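Local coordinates for protein cysteine desulfurase (Elizabethkingia anophelis NUHP1, PDB 5VPR) that probably removes sulfur from L-cysteine to give L-alanine, using a pyridoxal phosphate bound covalently to a lysine, at residues A[10-19]-A[391-399]; A[75-86]-A[290-301]. One frame throughout, in Å; residues are numbered along the deposited sequence.

Contact 1: A[10-19]-A[391-399]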
loop_
_atom_site.group_PDB
_atom_site.type_symbol
_atom_site.label_atom_id
_atom_site.label_comp_id
_atom_site.label_asym_id
_atom_site.label_seq_id
_atom_site.Cartn_x
_atom_site.Cartn_y
_atom_site.Cartn_z
ATOM N N PHE A 10 17.260 -3.855 -16.964
ATOM C CA PHE A 10 17.058 -3.422 -15.580
ATOM C C PHE A 10 18.423 -3.145 -14.955
ATOM O O PHE A 10 19.141 -4.076 -14.578
ATOM C CB PHE A 10 16.293 -4.492 -14.800
ATOM C CG PHE A 10 16.007 -4.122 -13.371
ATOM C CD1 PHE A 10 14.872 -3.396 -13.042
ATOM C CD2 PHE A 10 16.865 -4.511 -12.355
ATOM C CE1 PHE A 10 14.604 -3.057 -11.726
ATOM C CE2 PHE A 10 16.603 -4.175 -11.037
ATOM C CZ PHE A 10 15.471 -3.446 -10.723
ATOM N N ASP A 11 18.778 -1.864 -14.837
ATOM C CA ASP A 11 20.072 -1.434 -14.300
ATOM C C ASP A 11 19.838 -0.852 -12.907
ATOM O O ASP A 11 19.383 0.287 -12.770
ATOM C CB ASP A 11 20.737 -0.422 -15.235
ATOM C CG ASP A 11 22.056 0.120 -14.691
ATOM O OD1 ASP A 11 22.580 -0.420 -13.692
ATOM O OD2 ASP A 11 22.574 1.097 -15.274
ATOM N N ILE A 12 20.177 -1.630 -11.876
ATOM C CA ILE A 12 19.942 -1.194 -10.503
ATOM C C ILE A 12 20.656 0.121 -10.215
ATOM O O ILE A 12 20.154 0.957 -9.451
ATOM C CB ILE A 12 20.362 -2.303 -9.518
ATOM C CG1 ILE A 12 20.100 -1.870 -8.071
ATOM C CG2 ILE A 12 21.831 -2.697 -9.723
ATOM C CD1 ILE A 12 18.647 -1.586 -7.774
ATOM N N GLN A 13 21.819 0.340 -10.829
ATOM C CA GLN A 13 22.560 1.572 -10.580
ATOM C C GLN A 13 21.892 2.766 -11.252
ATOM O O GLN A 13 21.893 3.871 -10.703
ATOM C CB GLN A 13 24.012 1.422 -11.044
ATOM C CG GLN A 13 24.867 0.520 -10.141
ATOM C CD GLN A 13 24.788 0.911 -8.663
ATOM O OE1 GLN A 13 24.949 2.078 -8.304
ATOM N NE2 GLN A 13 24.531 -0.069 -7.803
ATOM N N GLU A 14 21.327 2.573 -12.443
ATOM C CA GLU A 14 20.572 3.660 -13.052
ATOM C C GLU A 14 19.354 4.001 -12.204
ATOM O O GLU A 14 19.010 5.178 -12.039
ATOM C CB GLU A 14 20.169 3.286 -14.478
ATOM C CG GLU A 14 19.750 4.469 -15.343
ATOM C CD GLU A 14 18.318 4.919 -15.084
ATOM O OE1 GLU A 14 17.528 4.124 -14.532
ATOM O OE2 GLU A 14 17.983 6.071 -15.436
ATOM N N ILE A 15 18.700 2.981 -11.639
ATOM C CA ILE A 15 17.535 3.218 -10.788
ATOM C C ILE A 15 17.932 4.028 -9.560
ATOM O O ILE A 15 17.297 5.037 -9.229
ATOM C CB ILE A 15 16.885 1.883 -10.379
ATOM C CG1 ILE A 15 16.339 1.121 -11.593
ATOM C CG2 ILE A 15 15.812 2.114 -9.320
ATOM C CD1 ILE A 15 15.453 1.935 -12.469
ATOM N N ARG A 16 18.988 3.588 -8.857
ATOM C CA ARG A 16 19.383 4.247 -7.613
ATOM C C ARG A 16 19.827 5.683 -7.857
ATOM O O ARG A 16 19.671 6.538 -6.976
ATOM C CB ARG A 16 20.511 3.466 -6.917
ATOM C CG ARG A 16 20.060 2.175 -6.225
ATOM C CD ARG A 16 21.217 1.425 -5.567
ATOM N NE ARG A 16 21.851 2.175 -4.479
ATOM C CZ ARG A 16 21.431 2.180 -3.216
ATOM N NH1 ARG A 16 20.357 1.481 -2.857
ATOM N NH2 ARG A 16 22.083 2.894 -2.309
ATOM N N SER A 17 20.392 5.966 -9.033
ATOM C CA SER A 17 20.802 7.333 -9.340
ATOM C C SER A 17 19.620 8.298 -9.392
ATOM O O SER A 17 19.821 9.511 -9.290
ATOM C CB SER A 17 21.576 7.360 -10.666
ATOM O OG SER A 17 20.764 6.929 -11.744
ATOM N N GLN A 18 18.392 7.795 -9.532
ATOM C CA GLN A 18 17.227 8.671 -9.576
ATOM C C GLN A 18 16.732 9.083 -8.194
ATOM O O GLN A 18 15.841 9.934 -8.112
ATOM C CB GLN A 18 16.083 7.993 -10.351
ATOM C CG GLN A 18 16.486 7.559 -11.769
ATOM C CD GLN A 18 15.367 6.855 -12.530
ATOM O OE1 GLN A 18 14.215 7.300 -12.532
ATOM N NE2 GLN A 18 15.709 5.754 -13.189
ATOM N N PHE A 19 17.284 8.524 -7.113
ATOM C CA PHE A 19 16.773 8.785 -5.765
ATOM C C PHE A 19 17.803 9.550 -4.952
ATOM O O PHE A 19 18.718 8.938 -4.371
ATOM C CB PHE A 19 16.409 7.474 -5.070
ATOM C CG PHE A 19 15.221 6.806 -5.670
ATOM C CD1 PHE A 19 15.350 6.012 -6.794
ATOM C CD2 PHE A 19 13.967 7.003 -5.130
ATOM C CE1 PHE A 19 14.235 5.412 -7.365
ATOM C CE2 PHE A 19 12.852 6.409 -5.688
ATOM C CZ PHE A 19 12.983 5.615 -6.807
ATOM N N ALA A 391 12.129 -1.953 -1.494
ATOM C CA ALA A 391 11.627 -1.208 -2.641
ATOM C C ALA A 391 12.581 -1.455 -3.805
ATOM O O ALA A 391 13.561 -2.199 -3.681
ATOM C CB ALA A 391 11.480 0.290 -2.328
ATOM N N VAL A 392 12.306 -0.812 -4.941
ATOM C CA VAL A 392 13.001 -1.164 -6.178
ATOM C C VAL A 392 14.475 -0.784 -6.131
ATOM O O VAL A 392 15.295 -1.393 -6.826
ATOM C CB VAL A 392 12.289 -0.506 -7.374
ATOM C CG1 VAL A 392 12.463 1.019 -7.332
ATOM C CG2 VAL A 392 12.799 -1.090 -8.683
ATOM N N TYR A 393 14.850 0.206 -5.321
ATOM C CA TYR A 393 16.220 0.699 -5.309
ATOM C C TYR A 393 17.130 -0.073 -4.357
ATOM O O TYR A 393 18.335 0.199 -4.321
ATOM C CB TYR A 393 16.240 2.193 -4.945
ATOM C CG TYR A 393 15.251 2.568 -3.863
ATOM C CD1 TYR A 393 14.173 3.405 -4.142
ATOM C CD2 TYR A 393 15.385 2.074 -2.567
ATOM C CE1 TYR A 393 13.251 3.751 -3.156
ATOM C CE2 TYR A 393 14.471 2.414 -1.569
ATOM C CZ TYR A 393 13.401 3.250 -1.876
ATOM O OH TYR A 393 12.475 3.580 -0.903
ATOM N N ASN A 394 16.594 -1.019 -3.589
ATOM C CA ASN A 394 17.428 -1.762 -2.655
ATOM C C ASN A 394 18.265 -2.808 -3.393
ATOM O O ASN A 394 17.918 -3.258 -4.491
ATOM C CB ASN A 394 16.566 -2.404 -1.575
ATOM C CG ASN A 394 15.920 -1.376 -0.671
ATOM O OD1 ASN A 394 14.712 -1.418 -0.413
ATOM N ND2 ASN A 394 16.726 -0.437 -0.182
ATOM N N THR A 395 19.393 -3.185 -2.782
ATOM C CA THR A 395 20.387 -4.024 -3.432
ATOM C C THR A 395 20.729 -5.247 -2.584
ATOM O O THR A 395 20.515 -5.279 -1.370
ATOM C CB THR A 395 21.687 -3.246 -3.709
ATOM O OG1 THR A 395 22.339 -2.973 -2.465
ATOM C CG2 THR A 395 21.401 -1.937 -4.421
ATOM N N PHE A 396 21.292 -6.261 -3.242
ATOM C CA PHE A 396 21.811 -7.403 -2.498
ATOM C C PHE A 396 22.946 -6.982 -1.566
ATOM O O PHE A 396 23.070 -7.503 -0.452
ATOM C CB PHE A 396 22.264 -8.496 -3.466
ATOM C CG PHE A 396 21.160 -9.010 -4.342
ATOM C CD1 PHE A 396 20.193 -9.863 -3.828
ATOM C CD2 PHE A 396 21.075 -8.629 -5.673
ATOM C CE1 PHE A 396 19.163 -10.332 -4.626
ATOM C CE2 PHE A 396 20.043 -9.091 -6.480
ATOM C CZ PHE A 396 19.088 -9.945 -5.956
ATOM N N GLU A 397 23.774 -6.024 -1.994
ATOM C CA GLU A 397 24.824 -5.525 -1.110
ATOM C C GLU A 397 24.233 -4.927 0.162
ATOM O O GLU A 397 24.810 -5.064 1.249
ATOM C CB GLU A 397 25.694 -4.498 -1.839
ATOM N N GLU A 398 23.065 -4.286 0.055
ATOM C CA GLU A 398 22.437 -3.735 1.251
ATOM C C GLU A 398 21.929 -4.835 2.174
ATOM O O GLU A 398 21.965 -4.679 3.400
ATOM C CB GLU A 398 21.297 -2.795 0.871
ATOM C CG GLU A 398 21.758 -1.450 0.336
ATOM C CD GLU A 398 20.592 -0.583 -0.112
ATOM O OE1 GLU A 398 19.532 -1.151 -0.460
ATOM O OE2 GLU A 398 20.736 0.662 -0.119
ATOM N N ILE A 399 21.462 -5.954 1.610
ATOM C CA ILE A 399 21.010 -7.062 2.446
ATOM C C ILE A 399 22.177 -7.666 3.227
ATOM O O ILE A 399 22.027 -8.039 4.396
ATOM C CB ILE A 399 20.283 -8.113 1.589
ATOM C CG1 ILE A 399 18.948 -7.527 1.088
ATOM C CG2 ILE A 399 20.080 -9.372 2.383
ATOM C CD1 ILE A 399 18.236 -8.379 0.044
HETATM O O HOH W 1 22.919 1.776 0.806
#

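Contact 2: A[75-86]-A[290-301]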
loop_
_atom_site.group_PDB
_atom_site.type_symbol
_atom_site.label_atom_id
_atom_site.label_comp_id
_atom_site.label_asym_id
_atom_site.label_seq_id
_atom_site.Cartn_x
_atom_site.Cartn_y
_atom_site.Cartn_z
ATOM N N MET A 75 -3.802 19.003 -16.565
ATOM C CA MET A 75 -2.725 18.183 -16.021
ATOM C C MET A 75 -3.243 17.231 -14.951
ATOM O O MET A 75 -2.819 16.071 -14.885
ATOM C CB MET A 75 -1.616 19.071 -15.447
ATOM C CG MET A 75 -0.832 19.856 -16.502
ATOM S SD MET A 75 0.306 21.048 -15.760
ATOM C CE MET A 75 1.374 19.996 -14.761
ATOM N N MET A 76 -4.155 17.700 -14.096
ATOM C CA MET A 76 -4.698 16.810 -13.071
ATOM C C MET A 76 -5.540 15.715 -13.704
ATOM O O MET A 76 -5.492 14.558 -13.259
ATOM C CB MET A 76 -5.522 17.594 -12.039
ATOM C CG MET A 76 -5.601 16.875 -10.684
ATOM S SD MET A 76 -6.575 17.746 -9.440
ATOM C CE MET A 76 -8.229 17.216 -9.916
ATOM N N GLU A 77 -6.293 16.051 -14.768
ATOM C CA GLU A 77 -7.092 15.039 -15.454
ATOM C C GLU A 77 -6.211 14.071 -16.230
ATOM O O GLU A 77 -6.529 12.877 -16.315
ATOM C CB GLU A 77 -8.126 15.681 -16.385
ATOM C CG GLU A 77 -9.241 16.434 -15.656
ATOM C CD GLU A 77 -9.885 15.611 -14.533
ATOM O OE1 GLU A 77 -10.286 14.452 -14.790
ATOM O OE2 GLU A 77 -9.989 16.125 -13.391
ATOM N N ASP A 78 -5.104 14.556 -16.808
ATOM C CA ASP A 78 -4.117 13.636 -17.379
ATOM C C ASP A 78 -3.611 12.654 -16.325
ATOM O O ASP A 78 -3.425 11.459 -16.606
ATOM C CB ASP A 78 -2.931 14.403 -17.961
ATOM C CG ASP A 78 -3.292 15.213 -19.192
ATOM O OD1 ASP A 78 -4.340 14.939 -19.815
ATOM O OD2 ASP A 78 -2.505 16.122 -19.539
ATOM N N ALA A 79 -3.367 13.144 -15.109
ATOM C CA ALA A 79 -2.887 12.269 -14.040
ATOM C C ALA A 79 -3.942 11.237 -13.663
ATOM O O ALA A 79 -3.620 10.058 -13.445
ATOM C CB ALA A 79 -2.488 13.089 -12.814
ATOM N N ARG A 80 -5.210 11.650 -13.619
ATOM C CA ARG A 80 -6.272 10.684 -13.355
ATOM C C ARG A 80 -6.269 9.565 -14.387
ATOM O O ARG A 80 -6.490 8.399 -14.043
ATOM C CB ARG A 80 -7.640 11.363 -13.330
ATOM C CG ARG A 80 -8.740 10.448 -12.746
ATOM C CD ARG A 80 -10.157 11.066 -12.834
ATOM N NE ARG A 80 -10.242 12.477 -12.413
ATOM C CZ ARG A 80 -10.538 12.908 -11.185
ATOM N NH1 ARG A 80 -10.767 12.054 -10.192
ATOM N NH2 ARG A 80 -10.617 14.217 -10.940
ATOM N N LYS A 81 -6.025 9.897 -15.660
ATOM C CA LYS A 81 -6.044 8.866 -16.692
ATOM C C LYS A 81 -4.826 7.957 -16.593
ATOM O O LYS A 81 -4.911 6.765 -16.926
ATOM C CB LYS A 81 -6.141 9.502 -18.085
ATOM C CG LYS A 81 -7.451 10.289 -18.336
ATOM C CD LYS A 81 -7.554 10.745 -19.789
ATOM C CE LYS A 81 -8.825 11.564 -20.030
ATOM N NZ LYS A 81 -8.852 12.732 -19.097
ATOM N N LYS A 82 -3.689 8.488 -16.142
ATOM C CA LYS A 82 -2.533 7.632 -15.893
ATOM C C LYS A 82 -2.851 6.591 -14.825
ATOM O O LYS A 82 -2.551 5.403 -14.991
ATOM C CB LYS A 82 -1.324 8.470 -15.479
ATOM C CG LYS A 82 -0.780 9.421 -16.548
ATOM C CD LYS A 82 0.355 10.248 -15.929
ATOM C CE LYS A 82 0.939 11.311 -16.850
ATOM N NZ LYS A 82 2.062 12.014 -16.123
ATOM N N VAL A 83 -3.464 7.021 -13.718
ATOM C CA VAL A 83 -3.829 6.084 -12.659
ATOM C C VAL A 83 -4.868 5.087 -13.163
ATOM O O VAL A 83 -4.788 3.888 -12.868
ATOM C CB VAL A 83 -4.335 6.842 -11.416
ATOM C CG1 VAL A 83 -4.790 5.859 -10.348
ATOM C CG2 VAL A 83 -3.240 7.760 -10.860
ATOM N N GLN A 84 -5.859 5.569 -13.926
ATOM C CA GLN A 84 -6.857 4.683 -14.530
ATOM C C GLN A 84 -6.202 3.540 -15.301
ATOM O O GLN A 84 -6.507 2.362 -15.074
ATOM C CB GLN A 84 -7.781 5.482 -15.463
ATOM C CG GLN A 84 -8.893 4.618 -16.078
ATOM C CD GLN A 84 -9.389 5.115 -17.419
ATOM O OE1 GLN A 84 -9.114 6.246 -17.830
ATOM N NE2 GLN A 84 -10.124 4.258 -18.121
ATOM N N ARG A 85 -5.291 3.875 -16.221
ATOM C CA ARG A 85 -4.597 2.841 -16.989
ATOM C C ARG A 85 -3.722 1.966 -16.097
ATOM O O ARG A 85 -3.588 0.762 -16.342
ATOM C CB ARG A 85 -3.762 3.488 -18.097
ATOM C CG ARG A 85 -4.598 4.056 -19.248
ATOM C CD ARG A 85 -3.730 4.521 -20.417
ATOM N NE ARG A 85 -2.945 5.692 -20.054
ATOM C CZ ARG A 85 -3.382 6.944 -20.154
ATOM N NH1 ARG A 85 -4.603 7.188 -20.621
ATOM N NH2 ARG A 85 -2.597 7.955 -19.790
ATOM N N PHE A 86 -3.146 2.555 -15.050
ATOM C CA PHE A 86 -2.273 1.833 -14.131
ATOM C C PHE A 86 -3.004 0.688 -13.431
ATOM O O PHE A 86 -2.447 -0.405 -13.278
ATOM C CB PHE A 86 -1.696 2.833 -13.119
ATOM C CG PHE A 86 -0.696 2.249 -12.164
ATOM C CD1 PHE A 86 0.558 1.852 -12.603
ATOM C CD2 PHE A 86 -0.996 2.139 -10.812
ATOM C CE1 PHE A 86 1.501 1.345 -11.706
ATOM C CE2 PHE A 86 -0.059 1.624 -9.907
ATOM C CZ PHE A 86 1.183 1.227 -10.356
ATOM N N ASN A 290 -1.829 15.189 -6.773
ATOM C CA ASN A 290 -2.490 14.344 -7.766
ATOM C C ASN A 290 -1.697 14.288 -9.064
ATOM O O ASN A 290 -1.552 13.213 -9.658
ATOM C CB ASN A 290 -3.917 14.837 -8.030
ATOM C CG ASN A 290 -4.778 14.786 -6.800
ATOM O OD1 ASN A 290 -4.473 14.060 -5.846
ATOM N ND2 ASN A 290 -5.867 15.556 -6.801
ATOM N N ILE A 291 -1.152 15.425 -9.507
ATOM C CA ILE A 291 -0.265 15.407 -10.670
ATOM C C ILE A 291 0.938 14.511 -10.406
ATOM O O ILE A 291 1.339 13.706 -11.261
ATOM C CB ILE A 291 0.162 16.843 -11.037
ATOM C CG1 ILE A 291 -1.033 17.625 -11.599
ATOM C CG2 ILE A 291 1.308 16.826 -12.044
ATOM C CD1 ILE A 291 -0.751 19.104 -11.752
ATOM N N ALA A 292 1.522 14.622 -9.211
ATOM C CA ALA A 292 2.754 13.903 -8.919
ATOM C C ALA A 292 2.518 12.404 -8.719
ATOM O O ALA A 292 3.417 11.606 -9.022
ATOM C CB ALA A 292 3.430 14.512 -7.695
ATOM N N ILE A 293 1.336 11.990 -8.232
ATOM C CA ILE A 293 1.087 10.546 -8.162
ATOM C C ILE A 293 0.967 9.966 -9.572
ATOM O O ILE A 293 1.312 8.799 -9.800
ATOM C CB ILE A 293 -0.136 10.204 -7.275
ATOM C CG1 ILE A 293 -0.041 8.749 -6.767
ATOM C CG2 ILE A 293 -1.467 10.392 -8.001
ATOM C CD1 ILE A 293 -1.164 8.316 -5.834
ATOM N N GLY A 294 0.519 10.766 -10.549
ATOM C CA GLY A 294 0.612 10.327 -11.937
ATOM C C GLY A 294 2.049 10.147 -12.391
ATOM O O GLY A 294 2.361 9.234 -13.168
ATOM N N THR A 295 2.943 11.029 -11.934
ATOM C CA THR A 295 4.358 10.904 -12.262
ATOM C C THR A 295 4.973 9.681 -11.592
ATOM O O THR A 295 5.855 9.037 -12.164
ATOM C CB THR A 295 5.101 12.175 -11.846
ATOM O OG1 THR A 295 4.391 13.310 -12.348
ATOM C CG2 THR A 295 6.525 12.187 -12.405
ATOM N N ALA A 296 4.506 9.338 -10.392
ATOM C CA ALA A 296 4.950 8.103 -9.752
ATOM C C ALA A 296 4.483 6.873 -10.529
ATOM O O ALA A 296 5.211 5.875 -10.617
ATOM C CB ALA A 296 4.444 8.074 -8.310
ATOM N N VAL A 297 3.283 6.933 -11.113
ATOM C CA VAL A 297 2.847 5.884 -12.031
ATOM C C VAL A 297 3.785 5.814 -13.231
ATOM O O VAL A 297 4.210 4.727 -13.649
ATOM C CB VAL A 297 1.389 6.128 -12.462
ATOM C CG1 VAL A 297 1.027 5.254 -13.673
ATOM C CG2 VAL A 297 0.449 5.847 -11.306
ATOM N N ASP A 298 4.129 6.977 -13.798
ATOM C CA ASP A 298 5.071 7.024 -14.916
ATOM C C ASP A 298 6.395 6.357 -14.555
ATOM O O ASP A 298 6.978 5.622 -15.365
ATOM C CB ASP A 298 5.314 8.480 -15.336
ATOM C CG ASP A 298 4.126 9.107 -16.060
ATOM O OD1 ASP A 298 3.189 8.377 -16.452
ATOM O OD2 ASP A 298 4.135 10.344 -16.235
ATOM N N PHE A 299 6.886 6.604 -13.339
ATOM C CA PHE A 299 8.157 6.018 -12.913
ATOM C C PHE A 299 8.075 4.500 -12.892
ATOM O O PHE A 299 8.963 3.802 -13.404
ATOM C CB PHE A 299 8.545 6.537 -11.527
ATOM C CG PHE A 299 9.647 5.744 -10.889
ATOM C CD1 PHE A 299 10.954 5.870 -11.345
ATOM C CD2 PHE A 299 9.378 4.852 -9.865
ATOM C CE1 PHE A 299 11.993 5.127 -10.775
ATOM C CE2 PHE A 299 10.407 4.105 -9.291
ATOM C CZ PHE A 299 11.717 4.243 -9.752
ATOM N N MET A 300 7.012 3.973 -12.294
ATOM C CA MET A 300 6.838 2.530 -12.250
ATOM C C MET A 300 6.687 1.952 -13.653
ATOM O O MET A 300 7.299 0.923 -13.966
ATOM C CB MET A 300 5.639 2.182 -11.366
ATOM C CG MET A 300 5.874 2.528 -9.903
ATOM S SD MET A 300 4.622 1.912 -8.769
ATOM C CE MET A 300 4.755 0.124 -8.967
ATOM N N GLU A 301 5.904 2.604 -14.524
ATOM C CA GLU A 301 5.784 2.093 -15.892
ATOM C C GLU A 301 7.121 2.175 -16.622
ATOM O O GLU A 301 7.456 1.296 -17.424
ATOM C CB GLU A 301 4.700 2.848 -16.670
ATOM C CG GLU A 301 3.320 2.865 -16.000
ATOM C CD GLU A 301 2.417 1.685 -16.376
ATOM O OE1 GLU A 301 2.938 0.611 -16.755
ATOM O OE2 GLU A 301 1.171 1.841 -16.290
HETATM O O HOH W 2 0.863 13.302 -13.898
HETATM O O HOH W 3 -0.393 4.857 -16.725
#

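Contact 1: A[10-19]-A[391-399]
Val392 sets its two methyls against Ile15 of helix 12-17 and Phe10 of the loop before it: CG1 packs on Ile15 CG2 and CG2 lies at the edge of the Phe10 ring, 4.0 Å from Phe10 CE1. A beta-branched residue suits this spot because each methyl serves a different neighbour. Tyr393 follows in the type I turn 391-394 and presents a ring edge to Phe19. Its CD1 stands over the centre of the Phe19 face, 3.6 Å from Phe19 CE2, in a T-shaped pair with planes 65° apart. A chi1 of 40° places Tyr393 CG between backbone N and carbonyl carbon, from where the ring edge meets Phe19; the hydroxyl, at the far end, bonds with Asn36 and Gln41. Arg16 NH1 reaches Tyr393 O at 2.8 Å, nearly in the guanidinium plane. Ile12 CD1 packs among the carbonyl oxygens of Val392 and Asn394, the latter bonded to His311. Thr395 turns CG2 toward Ile12 CG1 and Arg16 CD (3.6 Å to the latter). Glu398 OE2 takes a second bond from Arg16 NH1 at 2.9 Å, met from above the carboxylate plane, the two flat groups standing nearly perpendicular. The bend at Arg16 chi3 (64°) directs the guanidinium into this site. Glu398 OE1 is gripped on opposite faces by Asn394 ND2 and Thr395 N, which holds the carboxylate for the salt bridge. Glu398 N in turn donates to Thr395 OG1, and this reciprocal pair makes a capping box, the classic start of a helix, here 396-413; helix 12-17 packs on the turn leading into it, in this member of the class-V aminotransferase family.

Contact 2: A[75-86]-A[290-301]
Val297 and Phe86 form the apolar centre at the C-terminal end of the crossing. The CG2 methyl of Val297 lies over one face of the Phe86 ring, 4.1 Å from its centroid, a CH-pi contact, while CG1 packs 3.6 Å from Phe86 CD1. Phe86 holds CG anti to its backbone N (chi1 -176°), which turns one face of the ring to Val297 and brings CZ to Met300, whose SD comes obliquely to within 3.8 Å of CZ in a Met-aromatic contact. Val83 fills in beside them, its CG2 against Ile293 and Val297. Toward the N-terminal ends the helices come closest at Ala79 and Gly294, with CA atoms 4.5 Å apart. The Ala79 methyl fits against Asn290 O and Ile291, and small residues on both sides allow the axes to approach to 8.1 Å. Beyond them Ile291 CD1 packs against Met75 CB and CE. Segments 75-86 and 290-301, inclined at 39°, belong to helices 67-87 and 287-303 of a class-V pyridoxal-phosphate enzyme; strand 241-245 of its seven-stranded mixed sheet meets Val83 and Ile293. Helix 44-56 lies against Ile291, Thr295 and Asp298. Met76 runs alongside Asn290, whose ND2 gives SD a weak but straight hydrogen bond. Lys82 is a knob set among Gly294, Thr295, Val297 and Asp298: its extended chain passes the glycine, CD against Gly294 O, with CD and CE beside the Asp298 carboxylate. NZ ends 2.7 Å from Asp298 OD2, a salt bridge in which NZ meets OD2 on its syn side, somewhat out of the carboxylate plane. Lysine joins an apolar stem to a charged tip here. A water links NZ to Ile291 O, and outermost Glu301 OE2 lies in the plane of the Phe86 ring at its edge, 3.7 Å from CD1.

From the N terminus, the chain first forms helix 12-17 and then runs through helix 67-87, the first half of contact 2. It continues through the seven-stranded sheet before helix 287-303 returns to close that loop, some 200 residues long. Only after the strand 386-389 does the turn leading into helix 396-413 come back to the start, so contact 1 closes the larger loop and encloses contact 2. The two are not crossed. Their centres lie about 23 Å apart, yet they touch through Phe299 of helix 287-303, whose ring packs on Phe19 and Val392. This helix therefore bridges helix 67-87 and the pair formed by helix 12-17 and the turn before helix 396-413.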